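Local coordinates for protein OBCA, Oxalate Biosynthetic Component A (Burkholderia glumae, PDB 4NNB) that belongs to the TIM-barrel class of proteins, pairs an eight-stranded barrel with a second domain, and holds a magnesium ion and an oxaloacetate ion, at residues 4-9 / 468-473; 132-137 / 189-194; 373-378 / 439-444. All coordinates share one frame; numbering follows the deposited sequence.

Contact 1 (4-9 / 468-473)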
ATOM      1  N   THR A   4      11.304 -20.021 -14.164  1.00 70.34           N
ATOM      2  CA  THR A   4       9.849 -20.069 -14.065  1.00 63.09           C
ATOM      3  C   THR A   4       9.188 -18.975 -14.914  1.00 65.77           C
ATOM      4  O   THR A   4       9.808 -17.948 -15.211  1.00 67.07           O
ATOM      5  CB  THR A   4       9.369 -19.958 -12.587  1.00 58.39           C
ATOM      6  OG1 THR A   4      10.061 -18.888 -11.922  1.00 59.04           O
ATOM      7  CG2 THR A   4       9.628 -21.268 -11.827  1.00 50.32           C
ATOM      8  N   SER A   5       7.950 -19.222 -15.341  1.00 58.88           N
ATOM      9  CA  SER A   5       7.086 -18.162 -15.850  1.00 52.10           C
ATOM     10  C   SER A   5       6.407 -17.544 -14.632  1.00 46.91           C
ATOM     11  O   SER A   5       6.245 -18.216 -13.613  1.00 46.48           O
ATOM     12  CB  SER A   5       6.028 -18.721 -16.802  1.00 50.00           C
ATOM     13  OG  SER A   5       6.598 -19.100 -18.039  1.00 56.03           O
ATOM     14  N   LEU A   6       6.026 -16.272 -14.717  1.00 40.67           N
ATOM     15  CA  LEU A   6       5.454 -15.601 -13.548  1.00 39.25           C
ATOM     16  C   LEU A   6       4.205 -14.782 -13.851  1.00 36.47           C
ATOM     17  O   LEU A   6       4.012 -14.292 -14.969  1.00 34.75           O
ATOM     18  CB  LEU A   6       6.495 -14.719 -12.861  1.00 36.33           C
ATOM     19  CG  LEU A   6       7.618 -15.417 -12.098  1.00 41.23           C
ATOM     20  CD1 LEU A   6       8.826 -15.631 -12.990  1.00 44.67           C
ATOM     21  CD2 LEU A   6       8.006 -14.594 -10.895  1.00 33.66           C
ATOM     22  N   TYR A   7       3.345 -14.634 -12.850  1.00 31.14           N
ATOM     23  CA  TYR A   7       2.234 -13.708 -12.999  1.00 28.80           C
ATOM     24  C   TYR A   7       2.371 -12.584 -11.975  1.00 29.01           C
ATOM     25  O   TYR A   7       2.878 -12.794 -10.873  1.00 28.38           O
ATOM     26  CB  TYR A   7       0.871 -14.412 -12.936  1.00 28.17           C
ATOM     27  CG  TYR A   7       0.549 -15.103 -11.627  1.00 32.53           C
ATOM     28  CD1 TYR A   7      -0.227 -14.474 -10.659  1.00 33.81           C
ATOM     29  CD2 TYR A   7       0.997 -16.394 -11.371  1.00 32.57           C
ATOM     30  CE1 TYR A   7      -0.535 -15.111  -9.457  1.00 32.90           C
ATOM     31  CE2 TYR A   7       0.703 -17.033 -10.179  1.00 31.63           C
ATOM     32  CZ  TYR A   7      -0.068 -16.388  -9.227  1.00 35.60           C
ATOM     33  OH  TYR A   7      -0.367 -17.025  -8.039  1.00 39.06           O
ATOM     34  N   ILE A   8       1.955 -11.386 -12.369  1.00 30.49           N
ATOM     35  CA  ILE A   8       2.036 -10.234 -11.487  1.00 27.54           C
ATOM     36  C   ILE A   8       0.667 -10.015 -10.888  1.00 25.83           C
ATOM     37  O   ILE A   8      -0.334  -9.978 -11.604  1.00 25.84           O
ATOM     38  CB  ILE A   8       2.491  -8.958 -12.234  1.00 24.38           C
ATOM     39  CG1 ILE A   8       3.914  -9.154 -12.780  1.00 26.86           C
ATOM     40  CG2 ILE A   8       2.421  -7.720 -11.311  1.00 21.10           C
ATOM     41  CD1 ILE A   8       4.375  -8.073 -13.776  1.00 31.17           C
ATOM     42  N   THR A   9       0.628  -9.907  -9.562  1.00 23.42           N
ATOM     43  CA  THR A   9      -0.572  -9.439  -8.881  1.00 23.19           C
ATOM     44  C   THR A   9      -0.471  -7.940  -8.589  1.00 22.60           C
ATOM     45  O   THR A   9       0.498  -7.481  -7.993  1.00 22.80           O
ATOM     46  CB  THR A   9      -0.824 -10.215  -7.558  1.00 21.66           C
ATOM     47  OG1 THR A   9      -1.150 -11.582  -7.864  1.00 21.74           O
ATOM     48  CG2 THR A   9      -2.009  -9.589  -6.788  1.00 19.90           C
ATOM     49  N   ASP A 468       6.250 -18.462  -8.357  1.00 26.49           N
ATOM     50  CA  ASP A 468       5.393 -18.363  -9.524  1.00 28.03           C
ATOM     51  C   ASP A 468       4.825 -16.975  -9.759  1.00 27.39           C
ATOM     52  O   ASP A 468       4.186 -16.731 -10.779  1.00 30.99           O
ATOM     53  CB  ASP A 468       4.240 -19.336  -9.368  1.00 30.36           C
ATOM     54  CG  ASP A 468       4.719 -20.724  -9.069  1.00 31.66           C
ATOM     55  OD1 ASP A 468       5.124 -21.409 -10.024  1.00 36.37           O
ATOM     56  OD2 ASP A 468       4.722 -21.114  -7.889  1.00 29.43           O
ATOM     57  N   GLY A 469       5.043 -16.064  -8.826  1.00 28.21           N
ATOM     58  CA  GLY A 469       4.429 -14.759  -8.961  1.00 27.44           C
ATOM     59  C   GLY A 469       5.035 -13.716  -8.063  1.00 23.77           C
ATOM     60  O   GLY A 469       5.718 -14.040  -7.094  1.00 26.36           O
ATOM     61  N   ILE A 470       4.775 -12.452  -8.393  1.00 27.29           N
ATOM     62  CA  ILE A 470       5.207 -11.322  -7.587  1.00 22.66           C
ATOM     63  C   ILE A 470       4.051 -10.329  -7.515  1.00 23.64           C
ATOM     64  O   ILE A 470       3.375 -10.079  -8.517  1.00 25.43           O
ATOM     65  CB  ILE A 470       6.439 -10.617  -8.213  1.00 29.75           C
ATOM     66  CG1 ILE A 470       7.673 -11.507  -8.120  1.00 30.08           C
ATOM     67  CG2 ILE A 470       6.745  -9.277  -7.510  1.00 28.22           C
ATOM     68  CD1 ILE A 470       8.858 -10.953  -8.919  1.00 35.32           C
ATOM     69  N   ARG A 471       3.829  -9.766  -6.329  1.00 22.47           N
ATOM     70  CA  ARG A 471       2.768  -8.792  -6.124  1.00 23.67           C
ATOM     71  C   ARG A 471       3.373  -7.427  -5.830  1.00 20.65           C
ATOM     72  O   ARG A 471       4.366  -7.317  -5.090  1.00 23.11           O
ATOM     73  CB  ARG A 471       1.848  -9.236  -4.960  1.00 23.93           C
ATOM     74  CG  ARG A 471       1.086  -8.102  -4.268  1.00 23.23           C
ATOM     75  CD  ARG A 471      -0.037  -8.630  -3.333  1.00 21.56           C
ATOM     76  NE  ARG A 471      -0.197  -7.763  -2.172  1.00 23.62           N
ATOM     77  CZ  ARG A 471      -1.054  -7.972  -1.171  1.00 26.74           C
ATOM     78  NH1 ARG A 471      -1.867  -9.028  -1.172  1.00 23.63           N
ATOM     79  NH2 ARG A 471      -1.079  -7.122  -0.160  1.00 24.09           N
ATOM     80  N   VAL A 472       2.787  -6.388  -6.421  1.00 20.75           N
ATOM     81  CA  VAL A 472       3.160  -5.007  -6.096  1.00 22.82           C
ATOM     82  C   VAL A 472       1.877  -4.189  -6.062  1.00 22.53           C
ATOM     83  O   VAL A 472       0.832  -4.657  -6.511  1.00 23.57           O
ATOM     84  CB  VAL A 472       4.100  -4.397  -7.160  1.00 25.75           C
ATOM     85  CG1 VAL A 472       5.476  -5.041  -7.089  1.00 26.61           C
ATOM     86  CG2 VAL A 472       3.493  -4.558  -8.553  1.00 22.72           C
ATOM     87  N   GLY A 473       1.952  -2.977  -5.524  1.00 23.20           N
ATOM     88  CA  GLY A 473       0.821  -2.066  -5.562  1.00 21.90           C
ATOM     89  C   GLY A 473       0.837  -1.129  -4.371  1.00 21.30           C
ATOM     90  O   GLY A 473       1.573  -1.375  -3.414  1.00 20.36           O
TER
HETATM   91  O   HOH W   1       3.381 -18.582 -12.972  1.00 42.51           O
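Tyr7 is gripped through its backbone: its N gives a hydrogen bond to Asp468 O (3.1 Å), and its O takes one from Ile470 N (3.1 Å). The ladder then continues, with Thr9 N giving to Ile470 O at 2.9 Å and Val472 N to Thr9 O at 3.0 Å. That last donor comes in almost end-on to the carbonyl, with a C=O...N angle of 177°. Asp468 O has a second donor, a water that also donates to Ser5 O and so carries the pairing past the last direct bond. The alpha C-H of Leu6 leans on the same Asp468 oxygen. Tyr7 has its CG tucked between the backbone N and the carbonyl carbon (chi1 63°), which brings ring atom CD2 to 3.3 Å from Asp468 O, at an oblique angle to the ring.

The side chain of Asp468 leaves the backbone away from strand 5-10, and its carboxylate is held by a salt bridge to Arg438 and a hydrogen bond from Ile446 N. Arg471 keeps its CB beside that of Thr9 (3.9 Å between the two CB atoms), then leads off to a salt bridge with Asp476, and its side chain comes within about 4 Å of the magnesium ion, nearest atoms. Leu6, Ile8, Ile470 and Val472 lie on the other face, where CD2 of Leu6 meets CG1 of Ile470 and CG2 of Ile8 meets CG2 of Val472, under the helices 458-465 and 495-507. Tyr7, Thr9 and Arg471 point into the barrel. Strand 5-10 is the first in the chain and 469-472 the eighth of the ring, so this parallel pairing is the closing seam of a TIM barrel, with Arg471 beside its metal site.

Contact 2 (132-137 / 189-194)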
ATOM      1  N   VAL A 132      11.885  15.118  -2.226  1.00 24.22           N
ATOM      2  CA  VAL A 132      11.230  14.498  -3.370  1.00 27.38           C
ATOM      3  C   VAL A 132       9.974  13.708  -2.940  1.00 26.48           C
ATOM      4  O   VAL A 132       8.918  13.835  -3.558  1.00 24.91           O
ATOM      5  CB  VAL A 132      12.203  13.625  -4.201  1.00 25.50           C
ATOM      6  CG1 VAL A 132      11.442  12.870  -5.281  1.00 25.24           C
ATOM      7  CG2 VAL A 132      13.279  14.498  -4.859  1.00 25.70           C
ATOM      8  N   LEU A 133      10.080  12.929  -1.870  1.00 24.90           N
ATOM      9  CA  LEU A 133       8.928  12.171  -1.384  1.00 29.13           C
ATOM     10  C   LEU A 133       7.814  13.101  -0.891  1.00 25.31           C
ATOM     11  O   LEU A 133       6.636  12.869  -1.157  1.00 25.41           O
ATOM     12  CB  LEU A 133       9.349  11.164  -0.302  1.00 26.33           C
ATOM     13  CG  LEU A 133      10.194  10.001  -0.847  1.00 30.16           C
ATOM     14  CD1 LEU A 133      10.961   9.308   0.280  1.00 32.36           C
ATOM     15  CD2 LEU A 133       9.342   8.973  -1.640  1.00 30.64           C
ATOM     16  N   GLN A 134       8.181  14.170  -0.194  1.00 25.76           N
ATOM     17  CA  GLN A 134       7.161  15.086   0.295  1.00 27.76           C
ATOM     18  C   GLN A 134       6.419  15.772  -0.856  1.00 26.22           C
ATOM     19  O   GLN A 134       5.187  15.818  -0.870  1.00 24.87           O
ATOM     20  CB  GLN A 134       7.755  16.134   1.232  1.00 27.42           C
ATOM     21  CG  GLN A 134       6.676  16.979   1.890  1.00 27.22           C
ATOM     22  CD  GLN A 134       5.740  16.151   2.742  1.00 29.30           C
ATOM     23  OE1 GLN A 134       6.125  15.657   3.805  1.00 30.63           O
ATOM     24  NE2 GLN A 134       4.507  15.977   2.274  1.00 28.47           N
ATOM     25  N   LEU A 135       7.169  16.304  -1.813  1.00 24.06           N
ATOM     26  CA  LEU A 135       6.558  17.028  -2.924  1.00 25.52           C
ATOM     27  C   LEU A 135       5.793  16.112  -3.886  1.00 26.60           C
ATOM     28  O   LEU A 135       4.754  16.499  -4.410  1.00 25.38           O
ATOM     29  CB  LEU A 135       7.602  17.875  -3.668  1.00 25.14           C
ATOM     30  CG  LEU A 135       8.160  19.082  -2.891  1.00 27.55           C
ATOM     31  CD1 LEU A 135       9.086  19.921  -3.766  1.00 27.07           C
ATOM     32  CD2 LEU A 135       7.047  19.946  -2.326  1.00 24.81           C
ATOM     33  N   THR A 136       6.296  14.903  -4.123  1.00 23.36           N
ATOM     34  CA  THR A 136       5.542  13.968  -4.965  1.00 22.59           C
ATOM     35  C   THR A 136       4.305  13.421  -4.244  1.00 25.47           C
ATOM     36  O   THR A 136       3.355  12.994  -4.902  1.00 28.73           O
ATOM     37  CB  THR A 136       6.397  12.817  -5.568  1.00 24.76           C
ATOM     38  OG1 THR A 136       7.046  12.080  -4.523  1.00 26.80           O
ATOM     39  CG2 THR A 136       7.443  13.365  -6.543  1.00 24.93           C
ATOM     40  N   THR A 137       4.317  13.441  -2.908  1.00 25.45           N
ATOM     41  CA  THR A 137       3.118  13.143  -2.118  1.00 27.10           C
ATOM     42  C   THR A 137       2.087  14.241  -2.363  1.00 28.18           C
ATOM     43  O   THR A 137       0.883  13.991  -2.367  1.00 25.80           O
ATOM     44  CB  THR A 137       3.427  13.059  -0.601  1.00 29.14           C
ATOM     45  OG1 THR A 137       4.344  11.986  -0.355  1.00 29.93           O
ATOM     46  CG2 THR A 137       2.157  12.816   0.221  1.00 29.55           C
ATOM     47  N   GLY A 189       1.570  25.931  13.840  1.00 38.25           N
ATOM     48  CA  GLY A 189       0.272  25.424  13.439  1.00 42.71           C
ATOM     49  C   GLY A 189       0.152  23.929  13.219  1.00 43.67           C
ATOM     50  O   GLY A 189       0.735  23.117  13.946  1.00 41.33           O
ATOM     51  N   TYR A 190      -0.623  23.568  12.200  1.00 42.91           N
ATOM     52  CA  TYR A 190      -0.937  22.174  11.934  1.00 41.89           C
ATOM     53  C   TYR A 190      -0.595  21.836  10.490  1.00 37.45           C
ATOM     54  O   TYR A 190      -0.910  22.592   9.577  1.00 36.91           O
ATOM     55  CB  TYR A 190      -2.417  21.889  12.234  1.00 44.34           C
ATOM     56  CG  TYR A 190      -2.828  22.238  13.652  1.00 49.58           C
ATOM     57  CD1 TYR A 190      -3.184  23.537  13.997  1.00 49.71           C
ATOM     58  CD2 TYR A 190      -2.852  21.269  14.646  1.00 51.52           C
ATOM     59  CE1 TYR A 190      -3.551  23.857  15.295  1.00 52.05           C
ATOM     60  CE2 TYR A 190      -3.219  21.581  15.941  1.00 50.58           C
ATOM     61  CZ  TYR A 190      -3.568  22.874  16.259  1.00 53.08           C
ATOM     62  OH  TYR A 190      -3.933  23.182  17.552  1.00 56.69           O
ATOM     63  N   TRP A 191       0.041  20.685  10.304  1.00 38.00           N
ATOM     64  CA  TRP A 191       0.551  20.262   9.005  1.00 42.51           C
ATOM     65  C   TRP A 191      -0.007  18.900   8.638  1.00 37.66           C
ATOM     66  O   TRP A 191      -0.055  17.991   9.470  1.00 39.71           O
ATOM     67  CB  TRP A 191       2.085  20.205   9.058  1.00 38.55           C
ATOM     68  CG  TRP A 191       2.764  19.490   7.921  1.00 39.70           C
ATOM     69  CD1 TRP A 191       2.512  19.632   6.585  1.00 39.58           C
ATOM     70  CD2 TRP A 191       3.836  18.548   8.028  1.00 39.51           C
ATOM     71  NE1 TRP A 191       3.358  18.822   5.856  1.00 40.49           N
ATOM     72  CE2 TRP A 191       4.184  18.151   6.721  1.00 40.82           C
ATOM     73  CE3 TRP A 191       4.533  17.995   9.104  1.00 40.73           C
ATOM     74  CZ2 TRP A 191       5.200  17.228   6.461  1.00 38.10           C
ATOM     75  CZ3 TRP A 191       5.539  17.074   8.847  1.00 43.37           C
ATOM     76  CH2 TRP A 191       5.861  16.700   7.537  1.00 40.76           C
ATOM     77  N   GLN A 192      -0.442  18.765   7.394  1.00 42.45           N
ATOM     78  CA  GLN A 192      -0.812  17.458   6.872  1.00 40.52           C
ATOM     79  C   GLN A 192       0.380  16.892   6.113  1.00 43.25           C
ATOM     80  O   GLN A 192       0.644  17.272   4.972  1.00 41.66           O
ATOM     81  CB  GLN A 192      -2.033  17.560   5.957  1.00 43.40           C
ATOM     82  CG  GLN A 192      -2.432  16.237   5.298  1.00 42.43           C
ATOM     83  CD  GLN A 192      -2.558  15.101   6.296  1.00 47.40           C
ATOM     84  OE1 GLN A 192      -1.590  14.386   6.566  1.00 46.16           O
ATOM     85  NE2 GLN A 192      -3.760  14.925   6.846  1.00 46.90           N
ATOM     86  N   ALA A 193       1.112  15.998   6.762  1.00 40.25           N
ATOM     87  CA  ALA A 193       2.293  15.407   6.156  1.00 41.87           C
ATOM     88  C   ALA A 193       1.904  14.470   5.019  1.00 47.88           C
ATOM     89  O   ALA A 193       2.652  14.292   4.041  1.00 38.44           O
ATOM     90  CB  ALA A 193       3.079  14.656   7.205  1.00 42.97           C
ATOM     91  N   GLY A 194       0.723  13.871   5.145  1.00 40.24           N
ATOM     92  CA  GLY A 194       0.334  12.821   4.228  1.00 38.44           C
ATOM     93  C   GLY A 194       1.229  11.613   4.460  1.00 46.58           C
ATOM     94  O   GLY A 194       1.646  10.939   3.509  1.00 45.84           O
TER
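Gln134 brings its amide to the rim of the Trp191 indole, OE1 lying 3.2 Å from CZ2 at the ring edge, near its plane. The amide and ring planes are 67° apart, so the two flat groups meet without stacking. A bend at chi2 (61°) turns the glutamine's end toward the loop, where NE2 donates to Ala193 O at 3.1 Å. That bond is nearly straight, 173° at the hydrogen, and its acceptor sits in the plane of the amide. The amide carbonyl would be expected to sit comfortably against the slightly positive C-H rim of the indole. Ala193 itself folds back so that its CA rests over one face of the Trp191 ring, toward the rim, while the indole NE1 is bonded to Tyr138 OH.

Further along the helix, Thr137 CG2 packs 3.8 Å from Gly194 O. Thr137 OG1 donates to Leu133 O at 2.6 Å and also bonds Lys491, and the loop is braced from within by Gly194 N giving to Gln192 OE1 at 2.8 Å. A single well-aimed amide bond, an edge contact of OE1 with CZ2 and a methyl group join helix 125-137 to the end of strand 189-191 and the residues that follow: a small, directional contact in which apolar packing contributes little.

Contact 3 (373-378 / 439-444)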
ATOM      1  N   VAL A 373      -3.338 -24.913  -5.662  1.00 25.11           N
ATOM      2  CA  VAL A 373      -3.614 -24.157  -4.440  1.00 24.97           C
ATOM      3  C   VAL A 373      -2.733 -22.906  -4.469  1.00 23.04           C
ATOM      4  O   VAL A 373      -1.556 -22.979  -4.831  1.00 21.92           O
ATOM      5  CB  VAL A 373      -3.325 -25.003  -3.198  1.00 24.59           C
ATOM      6  CG1 VAL A 373      -3.685 -24.223  -1.922  1.00 21.74           C
ATOM      7  CG2 VAL A 373      -4.112 -26.335  -3.274  1.00 25.53           C
ATOM      8  N   LEU A 374      -3.309 -21.761  -4.117  1.00 26.06           N
ATOM      9  CA  LEU A 374      -2.627 -20.478  -4.285  1.00 23.95           C
ATOM     10  C   LEU A 374      -2.150 -19.912  -2.957  1.00 24.95           C
ATOM     11  O   LEU A 374      -2.908 -19.901  -1.981  1.00 22.93           O
ATOM     12  CB  LEU A 374      -3.579 -19.468  -4.934  1.00 24.96           C
ATOM     13  CG  LEU A 374      -4.296 -19.870  -6.217  1.00 23.23           C
ATOM     14  CD1 LEU A 374      -5.180 -18.706  -6.709  1.00 22.11           C
ATOM     15  CD2 LEU A 374      -3.297 -20.268  -7.271  1.00 26.22           C
ATOM     16  N   PHE A 375      -0.910 -19.421  -2.926  1.00 23.44           N
ATOM     17  CA  PHE A 375      -0.329 -18.840  -1.710  1.00 24.78           C
ATOM     18  C   PHE A 375       0.296 -17.479  -2.018  1.00 27.58           C
ATOM     19  O   PHE A 375       0.856 -17.270  -3.101  1.00 26.68           O
ATOM     20  CB  PHE A 375       0.748 -19.766  -1.116  1.00 23.66           C
ATOM     21  CG  PHE A 375       0.230 -21.123  -0.714  1.00 24.82           C
ATOM     22  CD1 PHE A 375      -0.199 -21.357   0.590  1.00 24.46           C
ATOM     23  CD2 PHE A 375       0.151 -22.156  -1.637  1.00 23.72           C
ATOM     24  CE1 PHE A 375      -0.700 -22.608   0.967  1.00 24.84           C
ATOM     25  CE2 PHE A 375      -0.335 -23.418  -1.266  1.00 26.25           C
ATOM     26  CZ  PHE A 375      -0.756 -23.637   0.037  1.00 26.47           C
ATOM     27  N   MET A 376       0.193 -16.555  -1.070  1.00 24.04           N
ATOM     28  CA  MET A 376       0.889 -15.270  -1.152  1.00 25.39           C
ATOM     29  C   MET A 376       1.753 -15.127   0.089  1.00 24.62           C
ATOM     30  O   MET A 376       1.233 -15.131   1.208  1.00 24.83           O
ATOM     31  CB  MET A 376      -0.111 -14.105  -1.271  1.00 22.44           C
ATOM     32  CG  MET A 376       0.529 -12.705  -1.250  1.00 22.87           C
ATOM     33  SD  MET A 376       1.561 -12.429  -2.717  1.00 23.99           S
ATOM     34  CE  MET A 376       0.302 -12.476  -3.979  1.00 21.07           C
ATOM     35  N   LEU A 377       3.073 -15.040  -0.100  1.00 23.89           N
ATOM     36  CA  LEU A 377       3.986 -14.861   1.032  1.00 23.77           C
ATOM     37  C   LEU A 377       4.006 -13.381   1.438  1.00 24.44           C
ATOM     38  O   LEU A 377       4.462 -12.528   0.671  1.00 25.72           O
ATOM     39  CB  LEU A 377       5.402 -15.344   0.687  1.00 24.93           C
ATOM     40  CG  LEU A 377       5.534 -16.805   0.222  1.00 26.89           C
ATOM     41  CD1 LEU A 377       7.009 -17.125  -0.085  1.00 27.89           C
ATOM     42  CD2 LEU A 377       4.946 -17.787   1.266  1.00 24.07           C
ATOM     43  N   VAL A 378       3.489 -13.076   2.626  1.00 22.39           N
ATOM     44  CA  VAL A 378       3.516 -11.702   3.133  1.00 24.69           C
ATOM     45  C   VAL A 378       4.864 -11.490   3.825  1.00 24.24           C
ATOM     46  O   VAL A 378       4.965 -11.417   5.051  1.00 25.30           O
ATOM     47  CB  VAL A 378       2.332 -11.411   4.080  1.00 23.09           C
ATOM     48  CG1 VAL A 378       2.235  -9.901   4.370  1.00 22.62           C
ATOM     49  CG2 VAL A 378       1.026 -11.916   3.462  1.00 20.75           C
ATOM     50  N   ALA A 439       5.916 -29.235  -0.620  1.00 33.48           N
ATOM     51  CA  ALA A 439       5.842 -30.634  -0.213  1.00 33.35           C
ATOM     52  C   ALA A 439       4.388 -31.022   0.061  1.00 34.68           C
ATOM     53  O   ALA A 439       3.943 -32.107  -0.323  1.00 31.93           O
ATOM     54  CB  ALA A 439       6.728 -30.891   1.019  1.00 33.48           C
ATOM     55  N   SER A 440       3.638 -30.133   0.709  1.00 32.08           N
ATOM     56  CA  SER A 440       2.262 -30.465   1.066  1.00 30.19           C
ATOM     57  C   SER A 440       1.324 -30.282  -0.100  1.00 29.97           C
ATOM     58  O   SER A 440       0.290 -30.943  -0.175  1.00 29.38           O
ATOM     59  CB  SER A 440       1.771 -29.633   2.257  1.00 31.88           C
ATOM     60  OG  SER A 440       2.497 -29.965   3.420  1.00 41.24           O
ATOM     61  N   PHE A 441       1.675 -29.367  -0.999  1.00 29.57           N
ATOM     62  CA  PHE A 441       0.830 -29.068  -2.143  1.00 26.66           C
ATOM     63  C   PHE A 441       1.658 -29.088  -3.423  1.00 32.53           C
ATOM     64  O   PHE A 441       2.104 -28.040  -3.885  1.00 29.84           O
ATOM     65  CB  PHE A 441       0.172 -27.689  -1.988  1.00 28.69           C
ATOM     66  CG  PHE A 441      -0.655 -27.543  -0.739  1.00 28.22           C
ATOM     67  CD1 PHE A 441      -1.983 -27.956  -0.716  1.00 26.52           C
ATOM     68  CD2 PHE A 441      -0.104 -27.003   0.410  1.00 27.16           C
ATOM     69  CE1 PHE A 441      -2.751 -27.823   0.445  1.00 26.03           C
ATOM     70  CE2 PHE A 441      -0.866 -26.871   1.583  1.00 24.94           C
ATOM     71  CZ  PHE A 441      -2.190 -27.274   1.591  1.00 23.11           C
ATOM     72  N   PRO A 442       1.856 -30.282  -4.004  1.00 35.54           N
ATOM     73  CA  PRO A 442       2.629 -30.457  -5.249  1.00 33.62           C
ATOM     74  C   PRO A 442       2.078 -29.625  -6.405  1.00 34.66           C
ATOM     75  O   PRO A 442       2.849 -29.189  -7.255  1.00 37.74           O
ATOM     76  CB  PRO A 442       2.467 -31.946  -5.568  1.00 36.15           C
ATOM     77  CG  PRO A 442       2.054 -32.592  -4.279  1.00 40.64           C
ATOM     78  CD  PRO A 442       1.319 -31.552  -3.484  1.00 32.83           C
ATOM     79  N   VAL A 443       0.765 -29.426  -6.453  1.00 31.67           N
ATOM     80  CA  VAL A 443       0.176 -28.571  -7.471  1.00 33.52           C
ATOM     81  C   VAL A 443      -0.195 -27.260  -6.787  1.00 32.23           C
ATOM     82  O   VAL A 443      -1.264 -27.141  -6.187  1.00 27.45           O
ATOM     83  CB  VAL A 443      -1.064 -29.205  -8.119  1.00 31.69           C
ATOM     84  CG1 VAL A 443      -1.493 -28.397  -9.337  1.00 30.86           C
ATOM     85  CG2 VAL A 443      -0.759 -30.641  -8.538  1.00 41.40           C
ATOM     86  N   SER A 444       0.708 -26.293  -6.860  1.00 27.24           N
ATOM     87  CA  SER A 444       0.531 -25.034  -6.147  1.00 28.00           C
ATOM     88  C   SER A 444       1.204 -23.894  -6.873  1.00 33.07           C
ATOM     89  O   SER A 444       2.083 -24.118  -7.715  1.00 29.99           O
ATOM     90  CB  SER A 444       1.136 -25.134  -4.755  1.00 29.12           C
ATOM     91  OG  SER A 444       2.542 -25.333  -4.819  1.00 32.96           O
TER
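Phe375 drives CZ over one face of the Phe441 ring, 3.4 Å from CD2. The ring planes stand at 53° with centroids 5.2 Å apart, so the pair meets obliquely. Val373 fills in beside them, its CG2 3.7 Å from Phe441 CD1 and its CG1 above a face of that ring toward the rim. Ser444 CB comes up to the edge of the Phe375 ring at CE2 (4.2 Å). This buried cluster is the tight part.

The other side is the turn at Pro442 and Val443, both exposed. The side chain of Val443 rests on Lys371 and Pro372 and makes no close contact with strand 373-378; what Val443 offers the strand is its backbone O, which accepts from Val373 N at 3.1 Å. The turn is tied from within: Ser444 OG, held between backbone N and carbonyl carbon (chi1 64°), donates to Phe441 O at 2.9 Å and also bonds Arg438.

Phe441 is the first residue to leave helical geometry after helix 416-440, and Ser444 begins the strand that runs parallel to 373-378. The aromatic pair thus wedges the helix end against the sheet at the return of a beta-alpha-beta crossover, the building unit of a TIM barrel.

Contacts 1 and 3 belong to the same barrel, about 14 Å apart between centres and joined through strand 444-449; Met376 CE touches Arg471 CB at 3.7 Å. Contact 2 sits across the chain's centre, its own centre about 32 Å and 40 Å from theirs, and ties a helix to the end of a strand, and the loop after it, in a separate three-stranded sheet. Contact 1, almost wholly buried and close to the magnesium ion, is mostly backbone ladder; contact 3, with one exposed touching residue, relies on aromatic packing; contact 2, its touching residues buried or partly exposed, relies on one side-chain amide. Contacts 2 and 3 both fall, in series, within the long span closed by contact 1.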